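Local coordinates for hypothetical protein PH1320 (Pyrococcus horikoshii, PDB 2E87), which binds GDP and probably GTP as an Obg-type GTP-binding protein of the NOG1 family, its cellular role still undefined, at residues L225-I229 with S230-E234; P75-Y78 with Q79-D83. All blocks are in the same frame, centred on the assembly; numbering follows the deposited sequence.

Contact 2 comes first along the chain, in helix 76-86 of the N-terminal helical domain; contact 1 follows in the OBG-type G domain, in the loop between strand 214-220 and helix 234-241. Their centres are 19 Å apart and their nearest atoms about 8 Å, so they do not touch. What relates them is helix 234-241: contact 1 runs into its start, and Gln238 on it is hydrogen-bonded by Glu80 and Asp83 of contact 2. Through Gln238, this one short helix joins a G-domain loop near the nucleotide to the helical domain.

Contact 1 (L225-I229 with S230-E234); sequences LDRPI and SERNE
Arg227 lays its aliphatic CD over one face of the Arg232 guanidinium, CD lying 3.5 Å from NH2 in a snug layer, the two guanidinium planes 22° apart. The tight part is beside it, where a type I turn from Ile229 to Arg232 presses Arg232 CB to within 2.9 Å of buried Ile229 O. Arg227 NE and Arg232 NH2 are 4.2 Å apart, like charges probably eased by acidic and carbonyl partners. A bend at chi3 (57°) brings the Arg227 head back to Asp226 in a salt bridge, with NH2 bonded to OD1 at 2.7 Å and a weaker bond from NE to OD2. Arg232 NH2 is held by Gly223 O. Water 1, in the plane of the Arg232 guanidinium, accepts a bond from NE (2.9 Å); it lies 2.8 Å from Arg227 O and can link the two. The outer side is looser: the exposed side chains of Pro228 and Glu231 meet with Pro228 CB 4.1 Å from Glu231 CG, and the Glu231 carboxylate leads away. Ser230 OG turns to Glu273 of helix 264-277. Near the P-loop and the bound GDP, this loop after the DTPG (G3) motif corresponds in position to switch II of P-loop GTPases.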
ATOM      1  N   LEU A 225     -11.827  14.817  -1.578  1.00 35.50           N
ATOM      2  CA  LEU A 225     -12.277  15.788  -0.598  1.00 38.73           C
ATOM      3  C   LEU A 225     -12.959  16.965  -1.264  1.00 39.99           C
ATOM      4  O   LEU A 225     -12.886  18.095  -0.783  1.00 39.74           O
ATOM      5  CB  LEU A 225     -11.098  16.262   0.255  1.00 36.66           C
ATOM      6  CG  LEU A 225     -10.547  15.193   1.201  1.00 40.57           C
ATOM      7  CD1 LEU A 225      -9.366  15.746   1.961  1.00 41.26           C
ATOM      8  CD2 LEU A 225     -11.638  14.749   2.178  1.00 38.48           C
ATOM      9  N   ASP A 226     -13.644  16.674  -2.368  1.00 41.94           N
ATOM     10  CA  ASP A 226     -14.347  17.690  -3.139  1.00 39.79           C
ATOM     11  C   ASP A 226     -15.838  17.394  -3.214  1.00 46.22           C
ATOM     12  O   ASP A 226     -16.539  17.898  -4.093  1.00 44.25           O
ATOM     13  CB  ASP A 226     -13.772  17.764  -4.557  1.00 37.11           C
ATOM     14  CG  ASP A 226     -13.951  16.478  -5.320  1.00 35.55           C
ATOM     15  OD1 ASP A 226     -13.575  16.425  -6.513  1.00 34.55           O
ATOM     16  OD2 ASP A 226     -14.469  15.520  -4.718  1.00 41.46           O
ATOM     17  N   ARG A 227     -16.316  16.565  -2.295  1.00 48.32           N
ATOM     18  CA  ARG A 227     -17.726  16.213  -2.248  1.00 49.19           C
ATOM     19  C   ARG A 227     -18.080  15.563  -0.917  1.00 47.76           C
ATOM     20  O   ARG A 227     -17.219  15.018  -0.235  1.00 49.01           O
ATOM     21  CB  ARG A 227     -18.073  15.277  -3.394  1.00 49.80           C
ATOM     22  CG  ARG A 227     -17.419  13.934  -3.307  1.00 59.96           C
ATOM     23  CD  ARG A 227     -17.315  13.336  -4.684  1.00 65.37           C
ATOM     24  NE  ARG A 227     -16.571  14.229  -5.569  1.00 72.70           N
ATOM     25  CZ  ARG A 227     -16.215  13.926  -6.811  1.00 78.38           C
ATOM     26  NH1 ARG A 227     -16.531  12.742  -7.327  1.00 79.91           N
ATOM     27  NH2 ARG A 227     -15.541  14.809  -7.539  1.00 78.37           N
ATOM     28  N   PRO A 228     -19.360  15.630  -0.523  1.00 52.10           N
ATOM     29  CA  PRO A 228     -19.825  15.046   0.736  1.00 51.12           C
ATOM     30  C   PRO A 228     -19.272  13.636   0.932  1.00 49.67           C
ATOM     31  O   PRO A 228     -19.416  12.783   0.059  1.00 45.67           O
ATOM     32  CB  PRO A 228     -21.341  15.054   0.569  1.00 50.29           C
ATOM     33  CG  PRO A 228     -21.571  16.267  -0.231  1.00 51.97           C
ATOM     34  CD  PRO A 228     -20.498  16.165  -1.291  1.00 51.17           C
ATOM     35  N   ILE A 229     -18.620  13.413   2.068  1.00 52.93           N
ATOM     36  CA  ILE A 229     -18.043  12.114   2.393  1.00 61.99           C
ATOM     37  C   ILE A 229     -19.178  11.178   2.780  1.00 67.81           C
ATOM     38  O   ILE A 229     -19.154   9.997   2.450  1.00 68.15           O
ATOM     39  CB  ILE A 229     -17.035  12.220   3.576  1.00 63.31           C
ATOM     40  CG1 ILE A 229     -15.997  13.312   3.285  1.00 62.14           C
ATOM     41  CG2 ILE A 229     -16.322  10.889   3.780  1.00 57.04           C
ATOM     42  CD1 ILE A 229     -15.050  13.591   4.434  1.00 60.99           C
ATOM     43  N   SER A 230     -20.179  11.727   3.464  1.00 75.71           N
ATOM     44  CA  SER A 230     -21.347  10.965   3.908  1.00 81.93           C
ATOM     45  C   SER A 230     -22.051  10.225   2.774  1.00 85.43           C
ATOM     46  O   SER A 230     -22.468   9.081   2.936  1.00 89.45           O
ATOM     47  CB  SER A 230     -22.344  11.897   4.588  1.00 81.30           C
ATOM     48  OG  SER A 230     -21.756  12.507   5.719  1.00 79.24           O
ATOM     49  N   GLU A 231     -22.192  10.887   1.633  1.00 88.07           N
ATOM     50  CA  GLU A 231     -22.844  10.289   0.469  1.00 89.96           C
ATOM     51  C   GLU A 231     -21.950   9.231  -0.183  1.00 88.36           C
ATOM     52  O   GLU A 231     -21.999   9.042  -1.403  1.00 86.91           O
ATOM     53  CB  GLU A 231     -23.160  11.384  -0.556  1.00 94.76           C
ATOM     54  CG  GLU A 231     -24.319  12.300  -0.178  1.00101.35           C
ATOM     55  CD  GLU A 231     -25.601  11.950  -0.923  1.00104.44           C
ATOM     56  OE1 GLU A 231     -25.659  12.185  -2.153  1.00104.24           O
ATOM     57  OE2 GLU A 231     -26.542  11.433  -0.284  1.00105.56           O
ATOM     58  N   ARG A 232     -21.157   8.533   0.631  1.00 83.71           N
ATOM     59  CA  ARG A 232     -20.215   7.533   0.122  1.00 76.03           C
ATOM     60  C   ARG A 232     -20.280   6.138   0.751  1.00 73.88           C
ATOM     61  O   ARG A 232     -20.683   5.979   1.907  1.00 70.97           O
ATOM     62  CB  ARG A 232     -18.789   8.060   0.297  1.00 71.30           C
ATOM     63  CG  ARG A 232     -18.484   9.387  -0.381  1.00 66.56           C
ATOM     64  CD  ARG A 232     -17.861   9.151  -1.737  1.00 63.33           C
ATOM     65  NE  ARG A 232     -16.878  10.171  -2.061  1.00 62.95           N
ATOM     66  CZ  ARG A 232     -15.977  10.059  -3.029  1.00 65.24           C
ATOM     67  NH1 ARG A 232     -15.930   8.962  -3.777  1.00 62.57           N
ATOM     68  NH2 ARG A 232     -15.121  11.047  -3.248  1.00 64.92           N
ATOM     69  N   ASN A 233     -19.854   5.141  -0.027  1.00 74.48           N
ATOM     70  CA  ASN A 233     -19.792   3.744   0.416  1.00 74.18           C
ATOM     71  C   ASN A 233     -18.822   3.712   1.582  1.00 71.30           C
ATOM     72  O   ASN A 233     -17.951   4.577   1.678  1.00 72.58           O
ATOM     73  CB  ASN A 233     -19.220   2.849  -0.681  1.00 76.17           C
ATOM     74  CG  ASN A 233     -19.990   2.945  -1.969  1.00 85.96           C
ATOM     75  OD1 ASN A 233     -20.297   4.041  -2.444  1.00 91.82           O
ATOM     76  ND2 ASN A 233     -20.300   1.796  -2.558  1.00 87.68           N
ATOM     77  N   GLU A 234     -18.949   2.720   2.457  1.00 65.59           N
ATOM     78  CA  GLU A 234     -18.044   2.641   3.594  1.00 64.83           C
ATOM     79  C   GLU A 234     -16.608   2.368   3.147  1.00 60.00           C
ATOM     80  O   GLU A 234     -15.652   2.705   3.855  1.00 62.31           O
ATOM     81  CB  GLU A 234     -18.508   1.566   4.585  1.00 67.17           C
ATOM     82  CG  GLU A 234     -19.663   2.013   5.476  1.00 75.43           C
ATOM     83  CD  GLU A 234     -19.262   3.110   6.459  1.00 82.03           C
ATOM     84  OE1 GLU A 234     -18.496   2.820   7.405  1.00 81.51           O
ATOM     85  OE2 GLU A 234     -19.710   4.265   6.287  1.00 83.75           O
TER
HETATM   86  O   HOH W   1     -16.019  12.554  -0.724  1.00 53.04           O

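Contact 2 (P75-Y78 with Q79-D83); sequences PKFY and QELVD. With SO4 (sulfate ion), chain D.
From Pro75 to Val82 the backbone forms the first turns of helix 76-86, with Pro75 at the N-cap position and successive i to i+4 bonds from Gln79 N to Pro75 O (3.0 Å), Glu80 N to Lys76 O, Leu81 N to Phe77 O and Val82 N to Tyr78 O.

The main side-chain contact is one turn apart, between Phe77 and Leu81. Phe77 has its ring anti to the backbone N (chi1 171°), which sets it beside the carbonyl carbon of its own residue, with the CZ end lying by Leu81. Leu81 comes over one face of that ring, its CG 4.1 Å above the plane and offset toward the rim, while CD1 reaches Phe77 CZ at 3.4 Å. Next door, Phe77 CD2 stands 4.0 Å above one face of the Tyr78 ring, again toward the rim; Phe77 thus meets both Leu81 and Tyr78, and all three are buried. Closer to the backbone, Val82 CG2 is pressed close to Tyr78 O (3.0 Å).

At the start of the helix, the chain of Gln79 runs back past Pro75 O, its CG 3.8 Å from that oxygen, and NE2 bonds Leu74 O. A sulfate, probably from the crystallisation liquor, accepts a bond from Lys76 N; the modelled length is too short to be trusted in detail, but an anion at a helix N-terminus fits the helix dipole.

Tyr78 OH bonds Pro161 O, and Leu81 packs on the same proline, in the loop between helix 144-156 and strand 169-173. On another side Glu80 and Asp83 both bond Gln238 of helix 234-241, while Asp83 also accepts a bond from Arg88 N at the start of helix 88-117.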
ATOM      1  N   PRO A  75       3.559   1.625   6.446  1.00 37.91           N
ATOM      2  CA  PRO A  75       3.061   2.847   7.082  1.00 37.25           C
ATOM      3  C   PRO A  75       1.523   2.708   7.123  1.00 36.10           C
ATOM      4  O   PRO A  75       0.935   2.084   6.236  1.00 41.79           O
ATOM      5  CB  PRO A  75       3.523   3.936   6.119  1.00 41.26           C
ATOM      6  CG  PRO A  75       4.817   3.387   5.601  1.00 37.80           C
ATOM      7  CD  PRO A  75       4.489   1.934   5.346  1.00 36.64           C
ATOM      8  N   LYS A  76       0.885   3.265   8.147  1.00 39.37           N
ATOM      9  CA  LYS A  76      -0.567   3.191   8.311  1.00 43.59           C
ATOM     10  C   LYS A  76      -1.352   3.532   7.062  1.00 40.82           C
ATOM     11  O   LYS A  76      -2.377   2.922   6.790  1.00 41.49           O
ATOM     12  CB  LYS A  76      -1.032   4.093   9.452  1.00 42.97           C
ATOM     13  CG  LYS A  76      -0.611   3.595  10.818  1.00 61.50           C
ATOM     14  CD  LYS A  76      -1.293   4.361  11.946  1.00 70.78           C
ATOM     15  CE  LYS A  76      -0.895   3.813  13.317  1.00 69.81           C
ATOM     16  NZ  LYS A  76      -1.738   4.383  14.419  1.00 74.60           N
ATOM     17  N   PHE A  77      -0.870   4.512   6.312  1.00 37.49           N
ATOM     18  CA  PHE A  77      -1.532   4.932   5.087  1.00 39.42           C
ATOM     19  C   PHE A  77      -1.647   3.769   4.106  1.00 37.48           C
ATOM     20  O   PHE A  77      -2.716   3.538   3.548  1.00 36.49           O
ATOM     21  CB  PHE A  77      -0.767   6.105   4.456  1.00 35.63           C
ATOM     22  CG  PHE A  77      -1.247   6.482   3.084  1.00 33.00           C
ATOM     23  CD1 PHE A  77      -2.485   7.097   2.905  1.00 29.82           C
ATOM     24  CD2 PHE A  77      -0.459   6.205   1.964  1.00 28.59           C
ATOM     25  CE1 PHE A  77      -2.936   7.434   1.630  1.00 32.62           C
ATOM     26  CE2 PHE A  77      -0.901   6.537   0.680  1.00 35.35           C
ATOM     27  CZ  PHE A  77      -2.150   7.157   0.515  1.00 31.09           C
ATOM     28  N   TYR A  78      -0.550   3.042   3.896  1.00 37.01           N
ATOM     29  CA  TYR A  78      -0.577   1.897   2.986  1.00 38.08           C
ATOM     30  C   TYR A  78      -1.383   0.736   3.585  1.00 39.11           C
ATOM     31  O   TYR A  78      -2.043  -0.010   2.861  1.00 34.91           O
ATOM     32  CB  TYR A  78       0.834   1.436   2.628  1.00 33.86           C
ATOM     33  CG  TYR A  78       1.468   2.231   1.505  1.00 38.79           C
ATOM     34  CD1 TYR A  78       0.710   2.651   0.421  1.00 37.10           C
ATOM     35  CD2 TYR A  78       2.824   2.541   1.509  1.00 45.57           C
ATOM     36  CE1 TYR A  78       1.259   3.352  -0.621  1.00 36.96           C
ATOM     37  CE2 TYR A  78       3.398   3.256   0.448  1.00 47.45           C
ATOM     38  CZ  TYR A  78       2.599   3.655  -0.613  1.00 46.03           C
ATOM     39  OH  TYR A  78       3.120   4.343  -1.679  1.00 47.01           O
ATOM     40  N   GLN A  79      -1.342   0.585   4.901  1.00 37.67           N
ATOM     41  CA  GLN A  79      -2.123  -0.479   5.518  1.00 38.36           C
ATOM     42  C   GLN A  79      -3.586  -0.209   5.198  1.00 38.46           C
ATOM     43  O   GLN A  79      -4.359  -1.109   4.881  1.00 35.85           O
ATOM     44  CB  GLN A  79      -1.913  -0.492   7.025  1.00 34.11           C
ATOM     45  CG  GLN A  79      -0.623  -1.161   7.433  1.00 38.72           C
ATOM     46  CD  GLN A  79      -0.389  -1.101   8.923  1.00 45.57           C
ATOM     47  OE1 GLN A  79      -1.298  -1.335   9.722  1.00 43.26           O
ATOM     48  NE2 GLN A  79       0.838  -0.791   9.309  1.00 41.69           N
ATOM     49  N   GLU A  80      -3.955   1.057   5.251  1.00 36.21           N
ATOM     50  CA  GLU A  80      -5.332   1.424   4.969  1.00 37.21           C
ATOM     51  C   GLU A  80      -5.688   1.182   3.489  1.00 36.41           C
ATOM     52  O   GLU A  80      -6.710   0.570   3.177  1.00 37.01           O
ATOM     53  CB  GLU A  80      -5.543   2.884   5.372  1.00 32.60           C
ATOM     54  CG  GLU A  80      -6.924   3.215   5.820  1.00 46.00           C
ATOM     55  CD  GLU A  80      -7.430   2.289   6.903  1.00 45.81           C
ATOM     56  OE1 GLU A  80      -6.677   1.955   7.836  1.00 41.20           O
ATOM     57  OE2 GLU A  80      -8.606   1.903   6.826  1.00 50.02           O
ATOM     58  N   LEU A  81      -4.853   1.631   2.563  1.00 32.53           N
ATOM     59  CA  LEU A  81      -5.188   1.417   1.173  1.00 31.48           C
ATOM     60  C   LEU A  81      -5.068  -0.044   0.751  1.00 34.08           C
ATOM     61  O   LEU A  81      -5.800  -0.488  -0.125  1.00 39.99           O
ATOM     62  CB  LEU A  81      -4.358   2.320   0.269  1.00 36.00           C
ATOM     63  CG  LEU A  81      -4.641   3.814   0.425  1.00 31.37           C
ATOM     64  CD1 LEU A  81      -3.927   4.540  -0.663  1.00 37.42           C
ATOM     65  CD2 LEU A  81      -6.107   4.100   0.327  1.00 34.43           C
ATOM     66  N   VAL A  82      -4.152  -0.790   1.359  1.00 33.26           N
ATOM     67  CA  VAL A  82      -4.015  -2.213   1.050  1.00 31.88           C
ATOM     68  C   VAL A  82      -5.350  -2.894   1.400  1.00 33.46           C
ATOM     69  O   VAL A  82      -5.872  -3.719   0.651  1.00 33.94           O
ATOM     70  CB  VAL A  82      -2.888  -2.882   1.888  1.00 29.01           C
ATOM     71  CG1 VAL A  82      -3.077  -4.411   1.918  1.00 20.27           C
ATOM     72  CG2 VAL A  82      -1.525  -2.536   1.292  1.00 28.09           C
ATOM     73  N   ASP A  83      -5.885  -2.532   2.560  1.00 35.48           N
ATOM     74  CA  ASP A  83      -7.137  -3.074   3.030  1.00 31.61           C
ATOM     75  C   ASP A  83      -8.231  -2.703   2.035  1.00 37.35           C
ATOM     76  O   ASP A  83      -9.068  -3.522   1.689  1.00 37.23           O
ATOM     77  CB  ASP A  83      -7.450  -2.503   4.415  1.00 35.05           C
ATOM     78  CG  ASP A  83      -8.681  -3.147   5.061  1.00 43.74           C
ATOM     79  OD1 ASP A  83      -9.206  -2.560   6.019  1.00 41.50           O
ATOM     80  OD2 ASP A  83      -9.114  -4.235   4.633  1.00 41.62           O
TER
HETATM   81  S   SO4 D 403       3.163   5.609  10.076  1.00 86.31           S
HETATM   82  O1  SO4 D 403       3.715   6.534   8.970  1.00 81.33           O
HETATM   83  O2  SO4 D 403       1.881   4.910   9.685  1.00 85.47           O
HETATM   84  O3  SO4 D 403       4.234   4.561  10.379  1.00 84.25           O
HETATM   85  O4  SO4 D 403       2.815   6.428  11.330  1.00 89.09           O